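Long-range contacts in mandelate racemase/muconate lactonizing enzyme, C-terminal domain protein (Paracoccus denitrificans, PDB 4DWD), which probably acts as a magnesium-dependent hydro-lyase of the enolase superfamily, although its substrate is not established: residues 334-338 against 356-360; 299-303 against 329-333. All coordinates share one frame; numbering follows the deposited sequence.

Interaction 1: 334-338 against 356-360; sequences PVFRN and GIVVD
F336 and V359 face each other as the non-hydrogen-bonded pair of a single antiparallel beta bridge, joining two loop segments near the end of the enolase-type barrel domain. Backbone bonds close it on either side: D360 N gives its hydrogen to V335 O at 2.8 Å, and R337 N gives its own to V358 O in a nearly straight bond (170°). Beyond the bridge the N338 side chain takes over the role of a strand backbone. Its CG stands between the backbone N and the carbonyl carbon (chi1 63°), which turns the amide across V358: OD1 accepts from V358 N at 2.8 Å, while ND2 donates to G356 O, the oxygen in the plane of the N338 amide and ND2 in the plane of the carbonyl. At the other end D360 divides its carboxylate. OD1 caps the following helix by accepting from E363 N; OD2 forms a salt bridge with R337 NH2, the guanidinium lying roughly stacked on the carboxylate with the planes 29° apart. A water donates to both P334 O and D360 OD2, joining the two segments a second way. On the apolar side I357 CD1 sits over one face of the F336 ring, 4.1 Å from its centroid, and V335 CG1 lies over the opposite face. At the ring edge, F336 CE1 meets V359 CG2 at 3.6 Å.

Interaction 2: 299-303 against 329-333; sequences QTQPG and WDRGR
P302 packs into the turn W329-G332 while the guanidinium of R331 passes across it, under P302 CD, to T300 and Q301, so two loops at the C-terminal ends of barrel strands, following 294-295 and 323-325, are joined by one apolar wedge and one polar grip. The wedge is the tight part. P302 CB lies 3.5 Å from W329 O, and CG lies 3.6 Å from G332 N, which itself bonds back to W329 O within the 3-10 turn. A side chain on G332 would point toward the proline: its CB would come only 3.4 Å from P302 CB. P302 CD completes the packing by lying over one face of the R331 guanidinium. R331 sets CG between its backbone N and carbonyl carbon (chi1 79°), and from there the extended chain carries NH2 past the proline. This nitrogen donates twice, to T300 O at 3.1 Å and to Q301 OE1 at 2.8 Å. The Q301 amide is nearly perpendicular to the guanidinium (84°), and NH2 approaches OE1 from above the amide plane, off the lone pairs. The other edge is wetter: one water lies between T300 O and R331 NH1, and a second touches the same carbonyl but reaches NH1 only weakly; NH1 also donates to R328 O. Were R331 shortened to an alanine, T300 O and Q301 OE1 would probably lose their shared charged donor, and the waters next to NH1 one of their partners. Since the oxygens gripped by R331 here are neutral, its charge is probably spread over carbonyl dipoles and water rather than paired with a carboxylate within this contact.

In the fold
Segment 329-333 of interaction 2 runs into 334-338 of interaction 1 through the cis peptide before P334, and the centres of the two contacts lie 11 Å apart. They meet at G303, where I357 CD1 packs 3.5 Å from G303 C and F336 CE2 lies 3.9 Å from G303 CA. G303 is the N-cap of helix 304-314, whose F307 touches N338 and I357. Interaction 2 is inner, near the metal site: the T300 side chain is about 6 Å from that of E249 and about 8 Å from that of D197, both calcium ligands in a structure of this protein. Interaction 1 lies nearer the surface, where V359 and E361 belong to another calcium site so observed, unfilled in this chain.

Interaction 1: 334-338 against 356-360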
ATOM      1  N   PRO B 334      29.622 -33.011 -31.973  1.00 14.31           N
ATOM      2  CA  PRO B 334      29.504 -32.993 -33.431  1.00 14.07           C
ATOM      3  C   PRO B 334      28.074 -32.988 -33.969  1.00 14.15           C
ATOM      4  O   PRO B 334      27.887 -33.033 -35.192  1.00 15.97           O
ATOM      5  CB  PRO B 334      30.190 -34.297 -33.828  1.00 16.12           C
ATOM      6  CG  PRO B 334      29.845 -35.231 -32.720  1.00 16.00           C
ATOM      7  CD  PRO B 334      29.746 -34.391 -31.462  1.00 14.81           C
ATOM      8  N   VAL B 335      27.072 -32.934 -33.092  1.00 13.17           N
ATOM      9  CA  VAL B 335      25.682 -32.977 -33.560  1.00 13.53           C
ATOM     10  C   VAL B 335      25.354 -31.796 -34.465  1.00 13.74           C
ATOM     11  O   VAL B 335      24.634 -31.950 -35.454  1.00 13.93           O
ATOM     12  CB  VAL B 335      24.688 -33.095 -32.389  1.00 14.03           C
ATOM     13  CG1 VAL B 335      23.249 -32.853 -32.845  1.00 14.25           C
ATOM     14  CG2 VAL B 335      24.819 -34.484 -31.778  1.00 15.10           C
ATOM     15  N   PHE B 336      25.880 -30.623 -34.120  1.00 13.73           N
ATOM     16  CA  PHE B 336      25.697 -29.428 -34.937  1.00 13.25           C
ATOM     17  C   PHE B 336      26.994 -29.015 -35.603  1.00 13.99           C
ATOM     18  O   PHE B 336      28.068 -29.193 -35.038  1.00 15.19           O
ATOM     19  CB  PHE B 336      25.149 -28.275 -34.085  1.00 13.27           C
ATOM     20  CG  PHE B 336      23.836 -28.584 -33.437  1.00 13.78           C
ATOM     21  CD1 PHE B 336      22.678 -28.734 -34.197  1.00 15.66           C
ATOM     22  CD2 PHE B 336      23.769 -28.778 -32.062  1.00 14.61           C
ATOM     23  CE1 PHE B 336      21.468 -29.037 -33.587  1.00 15.74           C
ATOM     24  CE2 PHE B 336      22.566 -29.078 -31.447  1.00 14.02           C
ATOM     25  CZ  PHE B 336      21.415 -29.219 -32.214  1.00 13.93           C
ATOM     26  N   ARG B 337      26.896 -28.483 -36.822  1.00 13.48           N
ATOM     27  CA  ARG B 337      28.088 -28.043 -37.554  1.00 14.65           C
ATOM     28  C   ARG B 337      28.490 -26.607 -37.215  1.00 14.80           C
ATOM     29  O   ARG B 337      29.652 -26.242 -37.366  1.00 17.13           O
ATOM     30  CB  ARG B 337      27.878 -28.200 -39.059  1.00 16.95           C
ATOM     31  CG  ARG B 337      27.655 -29.643 -39.469  1.00 21.49           C
ATOM     32  CD  ARG B 337      27.884 -29.837 -40.956  1.00 22.28           C
ATOM     33  NE  ARG B 337      27.260 -31.056 -41.469  1.00 27.36           N
ATOM     34  CZ  ARG B 337      27.835 -32.257 -41.491  1.00 27.10           C
ATOM     35  NH1 ARG B 337      27.172 -33.296 -41.987  1.00 28.63           N
ATOM     36  NH2 ARG B 337      29.063 -32.432 -41.015  1.00 26.71           N
ATOM     37  N   ASN B 338      27.533 -25.802 -36.746  1.00 13.58           N
ATOM     38  CA  ASN B 338      27.784 -24.398 -36.453  1.00 14.51           C
ATOM     39  C   ASN B 338      27.224 -23.937 -35.101  1.00 14.50           C
ATOM     40  O   ASN B 338      26.570 -22.898 -35.029  1.00 15.44           O
ATOM     41  CB  ASN B 338      27.246 -23.505 -37.578  1.00 15.17           C
ATOM     42  CG  ASN B 338      25.739 -23.600 -37.738  1.00 15.18           C
ATOM     43  OD1 ASN B 338      25.111 -24.564 -37.297  1.00 14.64           O
ATOM     44  ND2 ASN B 338      25.160 -22.598 -38.369  1.00 15.09           N
ATOM     45  N   GLY B 356      18.848 -21.042 -39.020  1.00 13.84           N
ATOM     46  CA  GLY B 356      20.181 -21.079 -39.606  1.00 15.40           C
ATOM     47  C   GLY B 356      21.118 -22.067 -38.941  1.00 15.56           C
ATOM     48  O   GLY B 356      22.312 -22.034 -39.204  1.00 16.57           O
ATOM     49  N   ILE B 357      20.585 -22.953 -38.101  1.00 14.33           N
ATOM     50  CA  ILE B 357      21.384 -23.987 -37.439  1.00 15.12           C
ATOM     51  C   ILE B 357      21.572 -25.136 -38.425  1.00 16.10           C
ATOM     52  O   ILE B 357      20.640 -25.493 -39.149  1.00 17.73           O
ATOM     53  CB  ILE B 357      20.747 -24.492 -36.109  1.00 16.61           C
ATOM     54  CG1 ILE B 357      21.685 -25.470 -35.401  1.00 17.72           C
ATOM     55  CG2 ILE B 357      19.416 -25.185 -36.351  1.00 16.85           C
ATOM     56  CD1 ILE B 357      22.271 -24.987 -34.107  1.00 16.21           C
ATOM     57  N   VAL B 358      22.782 -25.691 -38.458  1.00 15.54           N
ATOM     58  CA  VAL B 358      23.123 -26.780 -39.368  1.00 16.60           C
ATOM     59  C   VAL B 358      23.395 -28.058 -38.568  1.00 16.66           C
ATOM     60  O   VAL B 358      24.300 -28.109 -37.731  1.00 15.44           O
ATOM     61  CB  VAL B 358      24.336 -26.406 -40.250  1.00 16.90           C
ATOM     62  CG1 VAL B 358      24.771 -27.587 -41.110  1.00 18.09           C
ATOM     63  CG2 VAL B 358      24.019 -25.193 -41.120  1.00 18.42           C
ATOM     64  N   VAL B 359      22.584 -29.078 -38.822  1.00 18.02           N
ATOM     65  CA  VAL B 359      22.656 -30.350 -38.107  1.00 17.52           C
ATOM     66  C   VAL B 359      23.434 -31.381 -38.926  1.00 18.80           C
ATOM     67  O   VAL B 359      23.214 -31.515 -40.131  1.00 20.66           O
ATOM     68  CB  VAL B 359      21.238 -30.893 -37.792  1.00 19.19           C
ATOM     69  CG1 VAL B 359      21.302 -32.239 -37.078  1.00 19.95           C
ATOM     70  CG2 VAL B 359      20.435 -29.884 -36.979  1.00 18.05           C
ATOM     71  N   ASP B 360      24.344 -32.100 -38.276  1.00 17.40           N
ATOM     72  CA  ASP B 360      25.010 -33.237 -38.913  1.00 18.17           C
ATOM     73  C   ASP B 360      24.090 -34.442 -38.757  1.00 19.97           C
ATOM     74  O   ASP B 360      23.975 -35.004 -37.668  1.00 19.11           O
ATOM     75  CB  ASP B 360      26.365 -33.487 -38.247  1.00 18.17           C
ATOM     76  CG  ASP B 360      27.127 -34.664 -38.849  1.00 19.90           C
ATOM     77  OD1 ASP B 360      26.516 -35.689 -39.235  1.00 21.31           O
ATOM     78  OD2 ASP B 360      28.363 -34.568 -38.905  1.00 23.33           O
TER
HETATM   79  O   HOH W   1      29.552 -32.739 -37.288  1.00 22.53           O

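Interaction 2: 299-303 against 329-333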
ATOM      1  N   GLN B 299      20.233 -18.691 -20.841  1.00 11.80           N
ATOM      2  CA  GLN B 299      20.349 -19.673 -21.925  1.00 11.47           C
ATOM      3  C   GLN B 299      21.681 -20.396 -21.803  1.00 12.38           C
ATOM      4  O   GLN B 299      22.732 -19.765 -21.796  1.00 12.34           O
ATOM      5  CB  GLN B 299      20.201 -18.978 -23.283  1.00 11.56           C
ATOM      6  CG  GLN B 299      19.547 -19.838 -24.355  1.00 12.99           C
ATOM      7  CD  GLN B 299      20.351 -21.075 -24.691  1.00 13.66           C
ATOM      8  OE1 GLN B 299      19.900 -22.212 -24.475  1.00 12.20           O
ATOM      9  NE2 GLN B 299      21.561 -20.869 -25.193  1.00 14.57           N
ATOM     10  N   THR B 300      21.634 -21.719 -21.679  1.00 12.62           N
ATOM     11  CA  THR B 300      22.835 -22.505 -21.386  1.00 12.91           C
ATOM     12  C   THR B 300      23.158 -23.554 -22.434  1.00 13.16           C
ATOM     13  O   THR B 300      24.136 -24.270 -22.279  1.00 14.75           O
ATOM     14  CB  THR B 300      22.727 -23.199 -20.013  1.00 13.37           C
ATOM     15  OG1 THR B 300      21.573 -24.055 -19.999  1.00 14.47           O
ATOM     16  CG2 THR B 300      22.617 -22.145 -18.892  1.00 14.03           C
ATOM     17  N   GLN B 301      22.355 -23.641 -23.495  1.00 11.26           N
ATOM     18  CA  GLN B 301      22.559 -24.667 -24.533  1.00 12.25           C
ATOM     19  C   GLN B 301      23.251 -24.098 -25.775  1.00 11.76           C
ATOM     20  O   GLN B 301      22.939 -22.980 -26.188  1.00 13.21           O
ATOM     21  CB  GLN B 301      21.225 -25.330 -24.901  1.00 12.06           C
ATOM     22  CG  GLN B 301      20.444 -25.893 -23.710  1.00 11.49           C
ATOM     23  CD  GLN B 301      21.265 -26.869 -22.873  1.00 13.97           C
ATOM     24  OE1 GLN B 301      21.978 -27.721 -23.405  1.00 14.28           O
ATOM     25  NE2 GLN B 301      21.164 -26.748 -21.558  1.00 16.97           N
ATOM     26  N   PRO B 302      24.178 -24.867 -26.389  1.00 10.95           N
ATOM     27  CA  PRO B 302      25.022 -24.296 -27.450  1.00 11.77           C
ATOM     28  C   PRO B 302      24.455 -24.378 -28.868  1.00 12.07           C
ATOM     29  O   PRO B 302      25.013 -23.769 -29.787  1.00 12.26           O
ATOM     30  CB  PRO B 302      26.289 -25.153 -27.371  1.00 12.01           C
ATOM     31  CG  PRO B 302      25.804 -26.479 -26.896  1.00 12.47           C
ATOM     32  CD  PRO B 302      24.702 -26.162 -25.910  1.00 11.96           C
ATOM     33  N   GLY B 303      23.372 -25.128 -29.050  1.00 11.59           N
ATOM     34  CA  GLY B 303      22.836 -25.372 -30.388  1.00 12.60           C
ATOM     35  C   GLY B 303      21.533 -24.656 -30.666  1.00 11.82           C
ATOM     36  O   GLY B 303      21.497 -23.429 -30.785  1.00 10.81           O
ATOM     37  N   TRP B 329      30.286 -25.464 -23.827  1.00 14.74           N
ATOM     38  CA  TRP B 329      29.666 -25.170 -25.106  1.00 15.38           C
ATOM     39  C   TRP B 329      30.258 -25.972 -26.243  1.00 14.86           C
ATOM     40  O   TRP B 329      29.636 -26.091 -27.300  1.00 16.05           O
ATOM     41  CB  TRP B 329      29.684 -23.670 -25.400  1.00 15.11           C
ATOM     42  CG  TRP B 329      31.016 -22.963 -25.217  1.00 14.21           C
ATOM     43  CD1 TRP B 329      31.511 -22.337 -24.066  1.00 14.18           C
ATOM     44  CD2 TRP B 329      32.032 -22.725 -26.251  1.00 14.29           C
ATOM     45  NE1 TRP B 329      32.747 -21.775 -24.311  1.00 13.39           N
ATOM     46  CE2 TRP B 329      33.118 -21.975 -25.601  1.00 14.46           C
ATOM     47  CE3 TRP B 329      32.156 -23.062 -27.597  1.00 15.77           C
ATOM     48  CZ2 TRP B 329      34.253 -21.578 -26.290  1.00 16.44           C
ATOM     49  CZ3 TRP B 329      33.309 -22.659 -28.281  1.00 15.40           C
ATOM     50  CH2 TRP B 329      34.338 -21.944 -27.639  1.00 17.66           C
ATOM     51  N   ASP B 330      31.450 -26.541 -26.030  1.00 14.32           N
ATOM     52  CA  ASP B 330      32.071 -27.453 -26.997  1.00 15.03           C
ATOM     53  C   ASP B 330      31.169 -28.636 -27.343  1.00 14.50           C
ATOM     54  O   ASP B 330      31.295 -29.208 -28.430  1.00 15.12           O
ATOM     55  CB  ASP B 330      33.425 -27.968 -26.470  1.00 17.11           C
ATOM     56  CG  ASP B 330      33.284 -28.817 -25.203  1.00 18.18           C
ATOM     57  OD1 ASP B 330      33.633 -30.012 -25.224  1.00 26.70           O
ATOM     58  OD2 ASP B 330      32.835 -28.298 -24.172  1.00 20.95           O
ATOM     59  N   ARG B 331      30.260 -28.996 -26.434  1.00 14.14           N
ATOM     60  CA  ARG B 331      29.381 -30.153 -26.649  1.00 13.91           C
ATOM     61  C   ARG B 331      28.372 -29.932 -27.780  1.00 14.07           C
ATOM     62  O   ARG B 331      27.671 -30.860 -28.174  1.00 14.40           O
ATOM     63  CB  ARG B 331      28.662 -30.573 -25.356  1.00 16.18           C
ATOM     64  CG  ARG B 331      27.462 -29.707 -24.993  1.00 16.14           C
ATOM     65  CD  ARG B 331      26.901 -30.054 -23.614  1.00 19.17           C
ATOM     66  NE  ARG B 331      25.715 -29.263 -23.261  1.00 18.97           N
ATOM     67  CZ  ARG B 331      25.735 -27.993 -22.865  1.00 20.23           C
ATOM     68  NH1 ARG B 331      26.884 -27.332 -22.792  1.00 20.34           N
ATOM     69  NH2 ARG B 331      24.593 -27.371 -22.552  1.00 17.93           N
ATOM     70  N   GLY B 332      28.306 -28.705 -28.299  1.00 13.43           N
ATOM     71  CA  GLY B 332      27.506 -28.431 -29.494  1.00 13.15           C
ATOM     72  C   GLY B 332      27.922 -29.293 -30.678  1.00 13.45           C
ATOM     73  O   GLY B 332      27.093 -29.654 -31.516  1.00 13.31           O
ATOM     74  N   ARG B 333      29.213 -29.622 -30.743  1.00 14.36           N
ATOM     75  CA  ARG B 333      29.733 -30.543 -31.741  1.00 14.16           C
ATOM     76  C   ARG B 333      29.789 -31.962 -31.140  1.00 14.81           C
ATOM     77  O   ARG B 333      30.014 -32.113 -29.935  1.00 16.18           O
ATOM     78  CB  ARG B 333      31.130 -30.087 -32.179  1.00 16.19           C
ATOM     79  CG  ARG B 333      31.158 -28.700 -32.803  1.00 20.19           C
ATOM     80  CD  ARG B 333      32.572 -28.293 -33.185  1.00 22.18           C
ATOM     81  NE  ARG B 333      32.631 -26.905 -33.653  1.00 24.49           N
ATOM     82  CZ  ARG B 333      32.492 -26.531 -34.924  1.00 26.23           C
ATOM     83  NH1 ARG B 333      32.284 -27.437 -35.874  1.00 27.15           N
ATOM     84  NH2 ARG B 333      32.560 -25.250 -35.250  1.00 29.76           N
TER
HETATM   85  O   HOH W   2      26.908 -24.284 -23.258  1.00 19.80           O
HETATM   86  O   HOH W   3      26.073 -25.327 -20.186  1.00 24.57           O